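Local coordinates for Exo beta-1,2-glucooligosaccharide sophorohydrolase (non-reducing end) (PDB 5Z06), which hydrolyses linear beta-1,2-glucan and beta-1,2-glucooligosaccharides from the non-reducing end, releasing sophorose as an exo-acting glycoside hydrolase of family GH144, at residues H547-K552 and Q698-I703; M512-N517 and L524-S529. One frame throughout, in Å; residues are numbered along the deposited sequence.

Overall arrangement
Followed from the N terminus, the chain first builds antiparallel beta sheets and then a part made of helices and long loops, and both contacts belong to the latter. Contact 2 comes first: 512-517 and 524-529, with the short strands 518-519 and 522-523 between them, close a tight local loop between helix 495-505 and helix 556-573. Contact 1 opens only afterwards, at 547-552, and closes at 698-703, joining the approach to helix 556-573 with the last helix, 691-702, and so bracketing 145 residues, of which helices make up nearly half. The two thus stand in series, neither enclosing nor crossing the other. Their centres lie about 18 Å apart, and Asp551 of contact 1 packs against Tyr513 of contact 2.

Contact 1: residues H547-K552 and Q698-I703; sequences HKFTDK and QKIQSI
Phe549 and Ile700 form the tightly packed half of this contact, which illustrates how an irregular segment can be fixed to a helix by one apolar touch and one side-chain amide. The methyl CG2 of Ile700 reaches the edge of the Phe549 ring, near its plane, and lies 3.6 Å from CE1. Both residues are buried. With CG of Phe549 opposite the backbone N (chi1 178°), the ring is carried to the helix. Gln701, extended beyond CG, runs past it in the opposite direction, its amide 14° from the ring plane. An alanine in place of Phe549 would probably leave the Ile700 methyl without its aromatic partner and open a gap beside the Gln701 chain.

The outer half is polar and more open. Gln701, an exposed residue, accepts the backbone N-H of Thr550 at OE1, 3.0 Å from N, with the donor in the carbonyl plane and an N-H...O angle of 156°. A water also donates to Gln701 OE1 (2.8 Å) and lies 2.7 Å from Thr550 OG1, a hydroxyl otherwise bonded to Asn555. Two partners therefore grip the amide oxygen.

Met467 and Met471 of helix 467-475 touch Phe549, and Met471 and Ile474 touch Ile700; Tyr486 of helix 485-490 meets both residues. The contact thus joins the loop leading into helix 556-573 to the C-terminal helix 691-702, with helices 467-475 and 485-490 packed against both residues.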
ATOM      1  N   HIS A 547     -15.932 -14.764 -16.955  1.00 30.56           N
ATOM      2  CA  HIS A 547     -17.058 -15.033 -17.851  1.00 31.27           C
ATOM      3  C   HIS A 547     -16.783 -16.269 -18.708  1.00 31.77           C
ATOM      4  O   HIS A 547     -17.708 -16.918 -19.143  1.00 32.70           O
ATOM      5  CB  HIS A 547     -17.295 -13.897 -18.867  1.00 32.70           C
ATOM      6  CG  HIS A 547     -17.689 -12.570 -18.278  1.00 35.12           C
ATOM      7  ND1 HIS A 547     -18.987 -12.271 -17.924  1.00 35.57           N
ATOM      8  CD2 HIS A 547     -16.976 -11.433 -18.068  1.00 35.22           C
ATOM      9  CE1 HIS A 547     -19.052 -11.023 -17.487  1.00 35.18           C
ATOM     10  NE2 HIS A 547     -17.842 -10.498 -17.548  1.00 37.44           N
ATOM     11  N   LYS A 548     -15.521 -16.552 -19.011  1.00 31.78           N
ATOM     12  CA  LYS A 548     -15.173 -17.557 -20.009  1.00 32.46           C
ATOM     13  C   LYS A 548     -14.477 -18.726 -19.390  1.00 32.10           C
ATOM     14  O   LYS A 548     -13.753 -19.449 -20.069  1.00 35.14           O
ATOM     15  CB  LYS A 548     -14.296 -16.942 -21.091  1.00 32.66           C
ATOM     16  CG  LYS A 548     -14.993 -15.827 -21.857  1.00 33.45           C
ATOM     17  CD  LYS A 548     -13.990 -15.179 -22.785  1.00 33.18           C
ATOM     18  CE  LYS A 548     -14.617 -14.158 -23.717  1.00 34.05           C
ATOM     19  NZ  LYS A 548     -13.520 -13.683 -24.616  1.00 34.34           N
ATOM     20  N   PHE A 549     -14.689 -18.916 -18.095  1.00 30.57           N
ATOM     21  CA  PHE A 549     -14.255 -20.118 -17.471  1.00 30.51           C
ATOM     22  C   PHE A 549     -15.340 -20.608 -16.570  1.00 31.63           C
ATOM     23  O   PHE A 549     -15.817 -19.884 -15.678  1.00 31.06           O
ATOM     24  CB  PHE A 549     -12.969 -19.979 -16.695  1.00 31.30           C
ATOM     25  CG  PHE A 549     -12.580 -21.251 -16.029  1.00 31.48           C
ATOM     26  CD1 PHE A 549     -12.331 -22.384 -16.795  1.00 31.62           C
ATOM     27  CD2 PHE A 549     -12.514 -21.343 -14.659  1.00 32.13           C
ATOM     28  CE1 PHE A 549     -12.008 -23.592 -16.200  1.00 32.06           C
ATOM     29  CE2 PHE A 549     -12.190 -22.544 -14.056  1.00 33.00           C
ATOM     30  CZ  PHE A 549     -11.942 -23.676 -14.826  1.00 33.75           C
ATOM     31  N   THR A 550     -15.704 -21.854 -16.836  1.00 31.33           N
ATOM     32  CA  THR A 550     -16.729 -22.564 -16.138  1.00 30.26           C
ATOM     33  C   THR A 550     -16.188 -23.940 -15.901  1.00 29.35           C
ATOM     34  O   THR A 550     -15.805 -24.610 -16.836  1.00 29.71           O
ATOM     35  CB  THR A 550     -17.976 -22.616 -17.024  1.00 29.56           C
ATOM     36  OG1 THR A 550     -18.263 -21.293 -17.453  1.00 28.47           O
ATOM     37  CG2 THR A 550     -19.164 -23.168 -16.282  1.00 29.71           C
ATOM     38  N   ASP A 551     -16.100 -24.339 -14.639  1.00 32.41           N
ATOM     39  CA  ASP A 551     -15.722 -25.706 -14.266  1.00 32.54           C
ATOM     40  C   ASP A 551     -17.009 -26.511 -14.028  1.00 34.36           C
ATOM     41  O   ASP A 551     -18.108 -26.042 -14.378  1.00 33.25           O
ATOM     42  CB  ASP A 551     -14.739 -25.706 -13.076  1.00 32.21           C
ATOM     43  CG  ASP A 551     -15.341 -25.201 -11.763  1.00 30.05           C
ATOM     44  OD1 ASP A 551     -16.570 -25.051 -11.601  1.00 31.46           O
ATOM     45  OD2 ASP A 551     -14.544 -24.946 -10.865  1.00 31.13           O
ATOM     46  N   LYS A 552     -16.900 -27.705 -13.447  1.00 37.07           N
ATOM     47  CA  LYS A 552     -18.095 -28.530 -13.245  1.00 39.72           C
ATOM     48  C   LYS A 552     -19.077 -27.952 -12.206  1.00 38.30           C
ATOM     49  O   LYS A 552     -20.251 -28.280 -12.215  1.00 37.62           O
ATOM     50  CB  LYS A 552     -17.704 -29.978 -12.945  1.00 44.07           C
ATOM     51  CG  LYS A 552     -17.190 -30.291 -11.550  1.00 49.67           C
ATOM     52  CD  LYS A 552     -16.389 -31.612 -11.536  1.00 54.47           C
ATOM     53  CE  LYS A 552     -16.648 -32.503 -10.320  1.00 58.40           C
ATOM     54  NZ  LYS A 552     -17.802 -33.427 -10.542  1.00 61.60           N
ATOM     55  N   GLN A 698      -9.690 -25.089 -22.586  1.00 39.07           N
ATOM     56  CA  GLN A 698     -10.350 -26.200 -23.289  1.00 43.14           C
ATOM     57  C   GLN A 698     -10.147 -27.481 -22.504  1.00 37.91           C
ATOM     58  O   GLN A 698     -11.100 -28.194 -22.207  1.00 38.77           O
ATOM     59  CB  GLN A 698      -9.789 -26.417 -24.697  1.00 47.91           C
ATOM     60  CG  GLN A 698     -10.235 -25.417 -25.744  1.00 57.41           C
ATOM     61  CD  GLN A 698      -9.524 -25.619 -27.091  1.00 66.94           C
ATOM     62  OE1 GLN A 698      -8.852 -26.643 -27.326  1.00 67.13           O
ATOM     63  NE2 GLN A 698      -9.663 -24.632 -27.981  1.00 65.44           N
ATOM     64  N   LYS A 699      -8.892 -27.754 -22.170  1.00 35.62           N
ATOM     65  CA  LYS A 699      -8.546 -28.975 -21.463  1.00 35.34           C
ATOM     66  C   LYS A 699      -9.273 -29.077 -20.140  1.00 35.88           C
ATOM     67  O   LYS A 699      -9.733 -30.153 -19.783  1.00 38.72           O
ATOM     68  CB  LYS A 699      -7.045 -29.076 -21.213  1.00 35.20           C
ATOM     69  CG  LYS A 699      -6.222 -29.373 -22.443  1.00 34.14           C
ATOM     70  CD  LYS A 699      -4.750 -29.397 -22.067  1.00 33.90           C
ATOM     71  CE  LYS A 699      -3.890 -29.638 -23.282  1.00 32.59           C
ATOM     72  NZ  LYS A 699      -2.481 -29.626 -22.836  1.00 34.17           N
ATOM     73  N   ILE A 700      -9.362 -27.972 -19.401  1.00 35.54           N
ATOM     74  CA  ILE A 700      -9.967 -28.037 -18.077  1.00 36.09           C
ATOM     75  C   ILE A 700     -11.459 -28.238 -18.236  1.00 35.24           C
ATOM     76  O   ILE A 700     -12.039 -29.089 -17.570  1.00 36.99           O
ATOM     77  CB  ILE A 700      -9.674 -26.797 -17.214  1.00 34.04           C
ATOM     78  CG1 ILE A 700      -8.183 -26.730 -16.878  1.00 33.99           C
ATOM     79  CG2 ILE A 700     -10.467 -26.872 -15.914  1.00 35.73           C
ATOM     80  CD1 ILE A 700      -7.704 -25.355 -16.464  1.00 33.78           C
ATOM     81  N   GLN A 701     -12.060 -27.462 -19.123  1.00 35.92           N
ATOM     82  CA  GLN A 701     -13.507 -27.528 -19.354  1.00 38.80           C
ATOM     83  C   GLN A 701     -13.981 -28.826 -20.007  1.00 40.27           C
ATOM     84  O   GLN A 701     -15.149 -29.157 -19.905  1.00 42.57           O
ATOM     85  CB  GLN A 701     -13.965 -26.331 -20.185  1.00 39.51           C
ATOM     86  CG  GLN A 701     -13.771 -24.997 -19.457  1.00 40.00           C
ATOM     87  CD  GLN A 701     -14.453 -23.843 -20.136  1.00 38.28           C
ATOM     88  OE1 GLN A 701     -14.853 -22.882 -19.487  1.00 39.21           O
ATOM     89  NE2 GLN A 701     -14.579 -23.922 -21.449  1.00 37.12           N
ATOM     90  N   SER A 702     -13.089 -29.561 -20.662  1.00 43.67           N
ATOM     91  CA  SER A 702     -13.449 -30.837 -21.285  1.00 46.06           C
ATOM     92  C   SER A 702     -13.444 -32.033 -20.312  1.00 51.20           C
ATOM     93  O   SER A 702     -13.949 -33.093 -20.658  1.00 59.69           O
ATOM     94  CB  SER A 702     -12.511 -31.138 -22.453  1.00 47.07           C
ATOM     95  OG  SER A 702     -11.241 -31.538 -21.959  1.00 49.17           O
ATOM     96  N   ILE A 703     -12.878 -31.887 -19.116  1.00 54.18           N
ATOM     97  CA  ILE A 703     -12.853 -32.988 -18.128  1.00 56.62           C
ATOM     98  C   ILE A 703     -14.276 -33.416 -17.777  1.00 55.58           C
ATOM     99  O   ILE A 703     -15.129 -32.560 -17.572  1.00 55.05           O
ATOM    100  CB  ILE A 703     -12.094 -32.574 -16.845  1.00 54.83           C
ATOM    101  CG1 ILE A 703     -10.602 -32.433 -17.152  1.00 52.11           C
ATOM    102  CG2 ILE A 703     -12.289 -33.584 -15.707  1.00 56.84           C
ATOM    103  CD1 ILE A 703      -9.878 -31.576 -16.156  1.00 50.55           C
TER
HETATM  104  O   HOH W   1     -17.036 -21.236 -19.874  1.00 41.33           O

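Contact 2: residues M512-N517 and L524-S529; sequences MYTNGN and LKVGVS
Thr514 and Val526 pair through their backbones at a single antiparallel beta bridge, a non-hydrogen-bonded pair, their CA atoms 4.1 Å apart, and backbone hydrogen bonds extend to both sides of it. Gly527 N donates to Tyr513 O and Asn515 N to Lys525 O. Farther along, Gly516 N reaches Leu524 O at 2.8 Å, and Leu524 N returns a bond to Asn517 O. The CA of Thr514 also lies 3.2 Å from Lys525 O, a CA-H...O contact beside the conventional bonds.

Side-chain polar bonds centre on Asn515. With its CG trans to the main-chain nitrogen (chi1 180°), the residue sends its amide across to the other segment. Asn515 ND2 donates to Gly527 O at 2.7 Å and also bonds to Tyr519 OH. Asn515 OD1 accepts from Asn517 N at 2.8 Å, which defines an Asx turn, and from Asn517 ND2, the two donors coming from opposite faces of the amide plane. The two segments form the base of a beta hairpin that continues into the short strands 518-519 and 522-523, and the Asx turn lies just before the first of them. Bonds at both ends of the Asn515 amide restrict its rotation. At Gly527 any side chain would collide with the carbonyl oxygen of Val526 at these backbone angles, and would also be crowded by Leu524 CD2.

Apolar contact is concentrated on Tyr513, where Val526 CG1 sits over one face of the ring in a CH-pi interaction, 3.7 Å from the centroid and 27° off its normal. Val526 CG1 comes within 3.4 Å of Tyr513 CZ. The phenol OH is hydrogen-bonded to Tyr556 OH at the start of helix 556-573, while Trp490 and Tyr553 also meet the ring.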
ATOM      1  N   MET A 512     -15.720 -28.258   1.017  1.00 31.81           N
ATOM      2  CA  MET A 512     -15.792 -29.196  -0.129  1.00 35.78           C
ATOM      3  C   MET A 512     -15.443 -28.550  -1.481  1.00 33.97           C
ATOM      4  O   MET A 512     -15.742 -29.113  -2.531  1.00 33.38           O
ATOM      5  CB  MET A 512     -17.206 -29.817  -0.229  1.00 38.56           C
ATOM      6  CG  MET A 512     -17.690 -30.579   1.007  1.00 41.39           C
ATOM      7  SD  MET A 512     -16.477 -31.809   1.492  1.00 47.04           S
ATOM      8  CE  MET A 512     -16.688 -33.066   0.217  1.00 46.77           C
ATOM      9  N   TYR A 513     -14.807 -27.380  -1.439  1.00 33.75           N
ATOM     10  CA  TYR A 513     -14.567 -26.495  -2.599  1.00 31.39           C
ATOM     11  C   TYR A 513     -15.836 -25.820  -3.013  1.00 30.02           C
ATOM     12  O   TYR A 513     -15.923 -24.582  -3.025  1.00 29.02           O
ATOM     13  CB  TYR A 513     -13.905 -27.169  -3.810  1.00 31.31           C
ATOM     14  CG  TYR A 513     -13.634 -26.145  -4.878  1.00 30.14           C
ATOM     15  CD1 TYR A 513     -12.590 -25.241  -4.749  1.00 29.98           C
ATOM     16  CD2 TYR A 513     -14.455 -26.045  -5.989  1.00 30.44           C
ATOM     17  CE1 TYR A 513     -12.344 -24.280  -5.729  1.00 28.62           C
ATOM     18  CE2 TYR A 513     -14.229 -25.088  -6.956  1.00 30.20           C
ATOM     19  CZ  TYR A 513     -13.176 -24.211  -6.816  1.00 28.56           C
ATOM     20  OH  TYR A 513     -13.002 -23.274  -7.802  1.00 30.02           O
ATOM     21  N   THR A 514     -16.797 -26.643  -3.415  1.00 30.43           N
ATOM     22  CA  THR A 514     -18.186 -26.244  -3.449  1.00 31.55           C
ATOM     23  C   THR A 514     -18.665 -25.836  -2.061  1.00 29.83           C
ATOM     24  O   THR A 514     -18.157 -26.285  -1.024  1.00 27.71           O
ATOM     25  CB  THR A 514     -19.088 -27.387  -3.902  1.00 32.72           C
ATOM     26  OG1 THR A 514     -18.782 -28.549  -3.119  1.00 34.93           O
ATOM     27  CG2 THR A 514     -18.871 -27.665  -5.368  1.00 34.68           C
ATOM     28  N   ASN A 515     -19.678 -24.995  -2.057  1.00 31.30           N
ATOM     29  CA  ASN A 515     -20.155 -24.407  -0.825  1.00 31.65           C
ATOM     30  C   ASN A 515     -21.656 -24.702  -0.754  1.00 31.80           C
ATOM     31  O   ASN A 515     -22.088 -25.500   0.089  1.00 30.50           O
ATOM     32  CB  ASN A 515     -19.801 -22.913  -0.817  1.00 31.47           C
ATOM     33  CG  ASN A 515     -20.263 -22.195   0.433  1.00 31.60           C
ATOM     34  OD1 ASN A 515     -21.356 -22.451   0.944  1.00 32.75           O
ATOM     35  ND2 ASN A 515     -19.451 -21.255   0.907  1.00 30.13           N
ATOM     36  N   GLY A 516     -22.437 -24.061  -1.622  1.00 29.93           N
ATOM     37  CA  GLY A 516     -23.874 -24.264  -1.645  1.00 30.95           C
ATOM     38  C   GLY A 516     -24.694 -23.512  -0.621  1.00 31.94           C
ATOM     39  O   GLY A 516     -25.913 -23.550  -0.689  1.00 31.24           O
ATOM     40  N   ASN A 517     -24.052 -22.830   0.326  1.00 32.85           N
ATOM     41  CA  ASN A 517     -24.766 -21.971   1.257  1.00 33.70           C
ATOM     42  C   ASN A 517     -25.169 -20.662   0.609  1.00 34.11           C
ATOM     43  O   ASN A 517     -24.652 -20.277  -0.453  1.00 34.05           O
ATOM     44  CB  ASN A 517     -23.910 -21.681   2.478  1.00 35.62           C
ATOM     45  CG  ASN A 517     -23.694 -22.909   3.324  1.00 35.62           C
ATOM     46  OD1 ASN A 517     -24.617 -23.339   3.990  1.00 35.57           O
ATOM     47  ND2 ASN A 517     -22.483 -23.475   3.302  1.00 34.29           N
ATOM     48  N   LEU A 524     -23.966 -19.267  -3.054  1.00 30.77           N
ATOM     49  CA  LEU A 524     -22.593 -19.352  -3.463  1.00 33.00           C
ATOM     50  C   LEU A 524     -22.275 -20.794  -3.808  1.00 32.24           C
ATOM     51  O   LEU A 524     -22.193 -21.630  -2.915  1.00 31.85           O
ATOM     52  CB  LEU A 524     -21.707 -18.864  -2.303  1.00 33.55           C
ATOM     53  CG  LEU A 524     -20.324 -18.377  -2.651  1.00 34.97           C
ATOM     54  CD1 LEU A 524     -20.388 -17.233  -3.665  1.00 35.94           C
ATOM     55  CD2 LEU A 524     -19.604 -17.941  -1.381  1.00 34.55           C
ATOM     56  N   LYS A 525     -22.112 -21.097  -5.095  1.00 32.25           N
ATOM     57  CA  LYS A 525     -21.780 -22.467  -5.501  1.00 32.88           C
ATOM     58  C   LYS A 525     -20.399 -22.907  -5.040  1.00 32.01           C
ATOM     59  O   LYS A 525     -20.194 -24.041  -4.623  1.00 34.00           O
ATOM     60  CB  LYS A 525     -21.903 -22.624  -7.007  1.00 34.57           C
ATOM     61  CG  LYS A 525     -23.346 -22.617  -7.503  1.00 35.43           C
ATOM     62  CD  LYS A 525     -23.373 -22.571  -9.025  1.00 36.13           C
ATOM     63  CE  LYS A 525     -24.765 -22.730  -9.599  1.00 36.66           C
ATOM     64  NZ  LYS A 525     -25.285 -21.438 -10.117  1.00 37.58           N
ATOM     65  N   VAL A 526     -19.442 -22.003  -5.098  1.00 31.61           N
ATOM     66  CA  VAL A 526     -18.078 -22.320  -4.737  1.00 29.41           C
ATOM     67  C   VAL A 526     -17.566 -21.241  -3.809  1.00 29.86           C
ATOM     68  O   VAL A 526     -17.921 -20.065  -3.926  1.00 30.99           O
ATOM     69  CB  VAL A 526     -17.223 -22.373  -6.000  1.00 30.18           C
ATOM     70  CG1 VAL A 526     -15.728 -22.340  -5.680  1.00 30.85           C
ATOM     71  CG2 VAL A 526     -17.578 -23.609  -6.815  1.00 30.63           C
ATOM     72  N   GLY A 527     -16.692 -21.634  -2.912  1.00 29.98           N
ATOM     73  CA  GLY A 527     -15.967 -20.674  -2.127  1.00 31.02           C
ATOM     74  C   GLY A 527     -15.937 -21.039  -0.674  1.00 31.56           C
ATOM     75  O   GLY A 527     -16.934 -21.507  -0.110  1.00 32.56           O
ATOM     76  N   VAL A 528     -14.798 -20.778  -0.058  1.00 31.40           N
ATOM     77  CA  VAL A 528     -14.637 -20.960   1.364  1.00 29.64           C
ATOM     78  C   VAL A 528     -15.419 -19.850   2.019  1.00 29.68           C
ATOM     79  O   VAL A 528     -15.368 -18.690   1.581  1.00 27.59           O
ATOM     80  CB  VAL A 528     -13.173 -20.821   1.777  1.00 30.30           C
ATOM     81  CG1 VAL A 528     -13.034 -20.792   3.301  1.00 30.09           C
ATOM     82  CG2 VAL A 528     -12.358 -21.968   1.190  1.00 30.92           C
ATOM     83  N   SER A 529     -16.138 -20.205   3.076  1.00 28.74           N
ATOM     84  CA  SER A 529     -16.887 -19.232   3.844  1.00 28.04           C
ATOM     85  C   SER A 529     -17.793 -18.465   2.889  1.00 29.13           C
ATOM     86  O   SER A 529     -18.381 -19.101   1.997  1.00 31.87           O
ATOM     87  CB  SER A 529     -15.926 -18.354   4.644  1.00 28.50           C
ATOM     88  OG  SER A 529     -16.645 -17.601   5.583  1.00 28.78           O
TER